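Local coordinates for protein putative aminooxidase (Propionibacterium acnes, PDB 2B9Y) that probably isomerises the double bonds of polyunsaturated fatty acids, using bound FAD in a fold of the flavin-containing amine oxidoreductase family, at residues 236-241 and 248-253; 312-317 and 324-329. All coordinates share one frame; numbering follows the deposited sequence.

Contact 1 of 2, residues 236-241 and 248-253; sequences VHIHTT and DVLVLT
Val236 straddles the base of Leu250 with both of its methyl groups: CG2 lies 3.9 Å from Leu250 CB and CG1 reaches the same CB at 4.0 Å. The two side chains cross at about a right angle, and CG1 of Val236 also comes within 4.1 Å of Leu250 CD2. Holding CG anti to the backbone N (chi1 -178°) carries the leucine branches past the valine, where the other methyl, CD1, loosely meets Ile238 CD1. No hydrogen bond links the two segments, whose strand axes stay 7.8 Å apart at closest and diverge by 60°. This is the joint between two sheets: 236-240 is the middle strand of a three-stranded antiparallel sheet, and 249-252 belongs to the parallel sheet of the Rossmann-type FAD-binding domain, a pairing familiar from flavoproteins of this class. Further out, Ile229 of strand 226-230 touches both Val236 and Leu250, Ile12 and Thr396 pack on Leu250 from the adjacent parallel strands, and Ala10 lies against Ile238. At the start of 248-253, Asp248 uses OD1 for salt bridges to both Arg8 and Lys235, tying the turn into the parallel strand to the residues just ahead of strands 9-12 and 236-240.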
loop_
_atom_site.group_PDB
_atom_site.type_symbol
_atom_site.label_atom_id
_atom_site.label_comp_id
_atom_site.label_asym_id
_atom_site.label_seq_id
_atom_site.Cartn_x
_atom_site.Cartn_y
_atom_site.Cartn_z
ATOM N N VAL A 236 -11.101 25.528 -9.618
ATOM C CA VAL A 236 -9.783 24.903 -9.534
ATOM C C VAL A 236 -9.098 25.202 -10.860
ATOM O O VAL A 236 -9.642 24.904 -11.921
ATOM C CB VAL A 236 -9.893 23.349 -9.346
ATOM C CG1 VAL A 236 -8.506 22.711 -9.223
ATOM C CG2 VAL A 236 -10.792 22.983 -8.161
ATOM N N HIS A 237 -7.930 25.823 -10.808
ATOM C CA HIS A 237 -7.162 26.063 -12.020
ATOM C C HIS A 237 -5.838 25.312 -12.000
ATOM O O HIS A 237 -5.015 25.485 -11.106
ATOM C CB HIS A 237 -6.921 27.549 -12.295
ATOM C CG HIS A 237 -6.684 27.833 -13.752
ATOM N ND1 HIS A 237 -7.712 28.106 -14.637
ATOM C CD2 HIS A 237 -5.547 27.811 -14.494
ATOM C CE1 HIS A 237 -7.211 28.273 -15.852
ATOM N NE2 HIS A 237 -5.899 28.103 -15.792
ATOM N N ILE A 238 -5.655 24.502 -13.035
ATOM C CA ILE A 238 -4.547 23.585 -13.166
ATOM C C ILE A 238 -3.659 24.064 -14.303
ATOM O O ILE A 238 -4.129 24.279 -15.420
ATOM C CB ILE A 238 -5.064 22.115 -13.411
ATOM C CG1 ILE A 238 -5.791 21.606 -12.153
ATOM C CG2 ILE A 238 -3.924 21.169 -13.756
ATOM C CD1 ILE A 238 -6.593 20.360 -12.354
ATOM N N HIS A 239 -2.383 24.247 -13.981
ATOM C CA HIS A 239 -1.367 24.650 -14.927
ATOM C C HIS A 239 -0.433 23.477 -15.161
ATOM O O HIS A 239 0.161 22.931 -14.223
ATOM C CB HIS A 239 -0.554 25.838 -14.387
ATOM C CG HIS A 239 -1.378 27.055 -14.074
ATOM N ND1 HIS A 239 -1.481 28.128 -14.935
ATOM C CD2 HIS A 239 -2.144 27.363 -12.995
ATOM C CE1 HIS A 239 -2.265 29.049 -14.399
ATOM N NE2 HIS A 239 -2.687 28.607 -13.226
ATOM N N THR A 240 -0.313 23.091 -16.424
ATOM C CA THR A 240 0.597 22.030 -16.826
ATOM C C THR A 240 1.526 22.610 -17.882
ATOM O O THR A 240 1.320 23.720 -18.349
ATOM C CB THR A 240 -0.165 20.770 -17.347
ATOM O OG1 THR A 240 -0.573 20.955 -18.715
ATOM C CG2 THR A 240 -1.384 20.498 -16.490
ATOM N N THR A 241 2.558 21.870 -18.252
ATOM C CA THR A 241 3.522 22.377 -19.222
ATOM C C THR A 241 2.898 22.572 -20.617
ATOM O O THR A 241 3.442 23.302 -21.414
ATOM C CB THR A 241 4.795 21.491 -19.283
ATOM O OG1 THR A 241 4.429 20.133 -19.538
ATOM C CG2 THR A 241 5.551 21.549 -17.965
ATOM N N ASP A 248 -14.106 22.335 -11.753
ATOM C CA ASP A 248 -15.017 22.654 -10.662
ATOM C C ASP A 248 -14.664 21.947 -9.357
ATOM O O ASP A 248 -14.950 22.452 -8.261
ATOM C CB ASP A 248 -16.422 22.252 -11.082
ATOM C CG ASP A 248 -16.875 22.988 -12.345
ATOM O OD1 ASP A 248 -16.673 24.230 -12.429
ATOM O OD2 ASP A 248 -17.407 22.330 -13.250
ATOM N N VAL A 249 -14.047 20.768 -9.483
ATOM C CA VAL A 249 -13.747 19.900 -8.338
ATOM C C VAL A 249 -12.381 19.260 -8.517
ATOM O O VAL A 249 -11.992 18.921 -9.634
ATOM C CB VAL A 249 -14.776 18.803 -8.201
ATOM C CG1 VAL A 249 -14.434 17.908 -7.011
ATOM C CG2 VAL A 249 -16.155 19.411 -8.070
ATOM N N LEU A 250 -11.663 19.118 -7.410
ATOM C CA LEU A 250 -10.322 18.564 -7.414
ATOM C C LEU A 250 -10.298 17.352 -6.511
ATOM O O LEU A 250 -10.641 17.460 -5.336
ATOM C CB LEU A 250 -9.327 19.592 -6.910
ATOM C CG LEU A 250 -7.855 19.167 -6.890
ATOM C CD1 LEU A 250 -7.368 18.724 -8.298
ATOM C CD2 LEU A 250 -6.996 20.324 -6.297
ATOM N N VAL A 251 -9.926 16.200 -7.074
ATOM C CA VAL A 251 -9.759 14.966 -6.304
ATOM C C VAL A 251 -8.295 14.544 -6.351
ATOM O O VAL A 251 -7.759 14.218 -7.405
ATOM C CB VAL A 251 -10.663 13.820 -6.797
ATOM C CG1 VAL A 251 -10.383 12.552 -6.012
ATOM C CG2 VAL A 251 -12.153 14.198 -6.687
ATOM N N LEU A 252 -7.669 14.567 -5.178
ATOM C CA LEU A 252 -6.264 14.239 -4.994
ATOM C C LEU A 252 -6.066 12.788 -4.551
ATOM O O LEU A 252 -6.525 12.400 -3.466
ATOM C CB LEU A 252 -5.677 15.165 -3.924
ATOM C CG LEU A 252 -5.576 16.650 -4.289
ATOM C CD1 LEU A 252 -5.039 17.439 -3.073
ATOM C CD2 LEU A 252 -4.680 16.861 -5.503
ATOM N N THR A 253 -5.388 11.995 -5.389
ATOM C CA THR A 253 -4.940 10.628 -5.005
ATOM C C THR A 253 -3.438 10.548 -4.974
ATOM O O THR A 253 -2.873 9.459 -4.960
ATOM C CB THR A 253 -5.492 9.498 -5.941
ATOM O OG1 THR A 253 -4.843 9.553 -7.240
ATOM C CG2 THR A 253 -7.010 9.602 -6.064
#

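Contact 2 of 2, residues 312-317 and 324-329; sequences VYYHRW and IITTYL. With BU1 (1,4-butanediol), chain G.
Tyr328 and Val312 interlock on one face of an antiparallel beta hairpin, the CG1 methyl of Val312 fitting 3.6 Å from Tyr328 CB. The other methyl, CG2, lies opposite the valine's own backbone N, which sets it against the butanediol, 3.8 Å from its C2. The extended diol lays its C4 end over the Tyr328 ring, C4 standing 3.5 Å above the ring plane over its centre, while the edge of the same ring meets the Val312 carbonyl oxygen and the CB of Tyr314. Tyr314 runs alongside Tyr328, and in the notch beside it Thr326 OG1 sits at the edge of the Tyr314 ring, 3.6 Å from CD2. Arg316 NH1 then grips the phenol oxygen of Tyr314 at 2.9 Å, the oxygen lying in the guanidinium plane.

On the reverse face Tyr313 CB rests against two methyls, Ile325 CG2 and Thr327 CG2, each 4.0 Å away; Tyr313 and Thr327 form a non-hydrogen-bonded pair. Ile325 brings its CD1 close to the Tyr314 carbonyl oxygen and to the edge of the His315 ring. Between the strands the Tyr314 N to Thr326 O bond is short and nearly straight (162°), whereas that from Tyr328 N to Val312 O is weak. Toward the Trp317 and Ile324 ends of the segments, one water donates to the carbonyls of Tyr314 and Ile324, and another bridges Trp317 N to Ile324 O.

Tyr328 also touches the FAD, so the face with the diol borders the cofactor, consistent with a wall of the substrate pocket. The hairpin lies inside a mixed sheet, strand 277-288 flanking 325-330 and strand 295-297 flanking 312-315, with helix 341-354 covering Tyr313 and Thr327 on the reverse face.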
loop_
_atom_site.group_PDB
_atom_site.type_symbol
_atom_site.label_atom_id
_atom_site.label_comp_id
_atom_site.label_asym_id
_atom_site.label_seq_id
_atom_site.Cartn_x
_atom_site.Cartn_y
_atom_site.Cartn_z
ATOM N N VAL A 312 12.260 -10.560 2.876
ATOM C CA VAL A 312 11.474 -11.518 2.117
ATOM C C VAL A 312 11.996 -11.455 0.663
ATOM O O VAL A 312 12.477 -10.408 0.223
ATOM C CB VAL A 312 9.925 -11.182 2.188
ATOM C CG1 VAL A 312 9.657 -9.730 1.811
ATOM C CG2 VAL A 312 9.060 -12.130 1.330
ATOM N N TYR A 313 11.924 -12.583 -0.040
ATOM C CA TYR A 313 12.091 -12.613 -1.506
ATOM C C TYR A 313 11.006 -13.488 -2.140
ATOM O O TYR A 313 10.577 -14.501 -1.559
ATOM C CB TYR A 313 13.497 -13.080 -1.943
ATOM C CG TYR A 313 13.917 -14.425 -1.392
ATOM C CD1 TYR A 313 13.608 -15.599 -2.066
ATOM C CD2 TYR A 313 14.622 -14.523 -0.184
ATOM C CE1 TYR A 313 13.958 -16.813 -1.546
ATOM C CE2 TYR A 313 14.994 -15.749 0.336
ATOM C CZ TYR A 313 14.653 -16.889 -0.334
ATOM O OH TYR A 313 15.029 -18.133 0.135
ATOM N N TYR A 314 10.592 -13.077 -3.340
ATOM C CA TYR A 314 9.409 -13.614 -4.015
ATOM C C TYR A 314 9.752 -14.579 -5.152
ATOM O O TYR A 314 10.283 -14.210 -6.204
ATOM C CB TYR A 314 8.549 -12.445 -4.500
ATOM C CG TYR A 314 7.326 -12.776 -5.326
ATOM C CD1 TYR A 314 6.616 -13.984 -5.168
ATOM C CD2 TYR A 314 6.839 -11.854 -6.235
ATOM C CE1 TYR A 314 5.468 -14.249 -5.938
ATOM C CE2 TYR A 314 5.698 -12.116 -7.013
ATOM C CZ TYR A 314 5.021 -13.286 -6.865
ATOM O OH TYR A 314 3.906 -13.491 -7.634
ATOM N N HIS A 315 9.385 -15.825 -4.920
ATOM C CA HIS A 315 9.491 -16.904 -5.884
ATOM C C HIS A 315 8.170 -16.947 -6.663
ATOM O O HIS A 315 7.151 -17.434 -6.171
ATOM C CB HIS A 315 9.764 -18.186 -5.116
ATOM C CG HIS A 315 9.998 -19.397 -5.961
ATOM N ND1 HIS A 315 9.115 -20.451 -6.006
ATOM C CD2 HIS A 315 11.044 -19.749 -6.741
ATOM C CE1 HIS A 315 9.599 -21.390 -6.793
ATOM N NE2 HIS A 315 10.777 -20.995 -7.241
ATOM N N ARG A 316 8.204 -16.410 -7.880
ATOM C CA ARG A 316 6.994 -16.202 -8.679
ATOM C C ARG A 316 6.785 -17.251 -9.778
ATOM O O ARG A 316 5.693 -17.746 -9.934
ATOM C CB ARG A 316 7.023 -14.821 -9.309
ATOM C CG ARG A 316 5.854 -14.516 -10.228
ATOM C CD ARG A 316 5.891 -13.063 -10.599
ATOM N NE ARG A 316 4.927 -12.644 -11.616
ATOM C CZ ARG A 316 3.624 -12.437 -11.426
ATOM N NH1 ARG A 316 3.036 -12.690 -10.269
ATOM N NH2 ARG A 316 2.886 -12.009 -12.438
ATOM N N TRP A 317 7.837 -17.553 -10.531
ATOM C CA TRP A 317 7.781 -18.483 -11.647
ATOM C C TRP A 317 8.615 -19.739 -11.325
ATOM O O TRP A 317 9.830 -19.774 -11.521
ATOM C CB TRP A 317 8.316 -17.798 -12.915
ATOM C CG TRP A 317 7.532 -16.610 -13.346
ATOM C CD1 TRP A 317 8.001 -15.346 -13.470
ATOM C CD2 TRP A 317 6.148 -16.566 -13.716
ATOM N NE1 TRP A 317 7.007 -14.514 -13.902
ATOM C CE2 TRP A 317 5.855 -15.229 -14.054
ATOM C CE3 TRP A 317 5.124 -17.529 -13.796
ATOM C CZ2 TRP A 317 4.583 -14.811 -14.478
ATOM C CZ3 TRP A 317 3.857 -17.128 -14.215
ATOM C CH2 TRP A 317 3.590 -15.764 -14.545
ATOM N N ILE A 324 12.683 -13.945 -12.811
ATOM C CA ILE A 324 12.981 -12.891 -11.865
ATOM C C ILE A 324 12.603 -13.297 -10.448
ATOM O O ILE A 324 11.481 -13.779 -10.201
ATOM C CB ILE A 324 12.256 -11.566 -12.240
ATOM C CG1 ILE A 324 12.747 -11.043 -13.593
ATOM C CG2 ILE A 324 12.419 -10.480 -11.124
ATOM C CD1 ILE A 324 14.210 -10.556 -13.583
ATOM N N ILE A 325 13.557 -13.115 -9.528
ATOM C CA ILE A 325 13.278 -13.158 -8.092
ATOM C C ILE A 325 13.402 -11.756 -7.534
ATOM O O ILE A 325 14.467 -11.172 -7.602
ATOM C CB ILE A 325 14.246 -14.088 -7.326
ATOM C CG1 ILE A 325 14.166 -15.537 -7.873
ATOM C CG2 ILE A 325 13.949 -14.012 -5.769
ATOM C CD1 ILE A 325 12.862 -16.318 -7.580
ATOM N N THR A 326 12.325 -11.216 -6.957
ATOM C CA THR A 326 12.377 -9.903 -6.314
ATOM C C THR A 326 12.652 -10.009 -4.805
ATOM O O THR A 326 12.106 -10.887 -4.122
ATOM C CB THR A 326 11.083 -9.056 -6.533
ATOM O OG1 THR A 326 9.901 -9.880 -6.443
ATOM C CG2 THR A 326 11.128 -8.310 -7.886
ATOM N N THR A 327 13.474 -9.084 -4.310
ATOM C CA THR A 327 13.835 -8.973 -2.908
ATOM C C THR A 327 13.272 -7.654 -2.359
ATOM O O THR A 327 12.995 -6.687 -3.117
ATOM C CB THR A 327 15.378 -9.003 -2.731
ATOM O OG1 THR A 327 15.969 -7.853 -3.350
ATOM C CG2 THR A 327 15.979 -10.264 -3.364
ATOM N N TYR A 328 13.048 -7.638 -1.050
ATOM C CA TYR A 328 12.320 -6.538 -0.392
ATOM C C TYR A 328 13.046 -6.158 0.906
ATOM O O TYR A 328 13.343 -7.021 1.737
ATOM C CB TYR A 328 10.874 -6.968 -0.066
ATOM C CG TYR A 328 10.147 -7.387 -1.280
ATOM C CD1 TYR A 328 9.377 -6.487 -1.982
ATOM C CD2 TYR A 328 10.277 -8.691 -1.780
ATOM C CE1 TYR A 328 8.731 -6.870 -3.153
ATOM C CE2 TYR A 328 9.653 -9.069 -2.926
ATOM C CZ TYR A 328 8.879 -8.177 -3.611
ATOM O OH TYR A 328 8.244 -8.569 -4.756
ATOM N N LEU A 329 13.323 -4.869 1.053
ATOM C CA LEU A 329 14.007 -4.342 2.229
ATOM C C LEU A 329 13.544 -2.914 2.530
ATOM O O LEU A 329 13.121 -2.182 1.633
ATOM C CB LEU A 329 15.522 -4.420 2.041
ATOM C CG LEU A 329 16.151 -3.479 1.001
ATOM C CD1 LEU A 329 16.476 -2.068 1.582
ATOM C CD2 LEU A 329 17.427 -4.142 0.425
HETATM C C1 BU1 G . 5.895 -12.949 -0.771
HETATM C C2 BU1 G . 6.466 -11.653 -1.364
HETATM C C3 BU1 G . 6.073 -10.483 -0.461
HETATM C C4 BU1 G . 6.682 -9.138 -0.876
HETATM O O5 BU1 G . 5.935 -14.118 -1.612
HETATM O O6 BU1 G . 5.775 -8.014 -0.697
HETATM O O HOH W 1 9.498 -12.559 -8.493
HETATM O O HOH W 2 10.373 -16.247 -10.161
#

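Contact 1 closes before contact 2 opens along the chain, and the two lie on opposite sides of the chain's centre, their own centres 38 Å apart and their nearest atoms about 20 Å apart. They share no sheet: 236-241 and 248-253 join a small antiparallel sheet to the parallel FAD-binding sheet, whereas 312-317 and 324-329 pair within the larger mixed sheet. What relates them is the cofactor. The FAD lies between them, touching Tyr328 and passing about 9 Å from the side chain of Ile238, consistent with a cofactor held by the Rossmann-type part and presented to a region that probably receives the substrate.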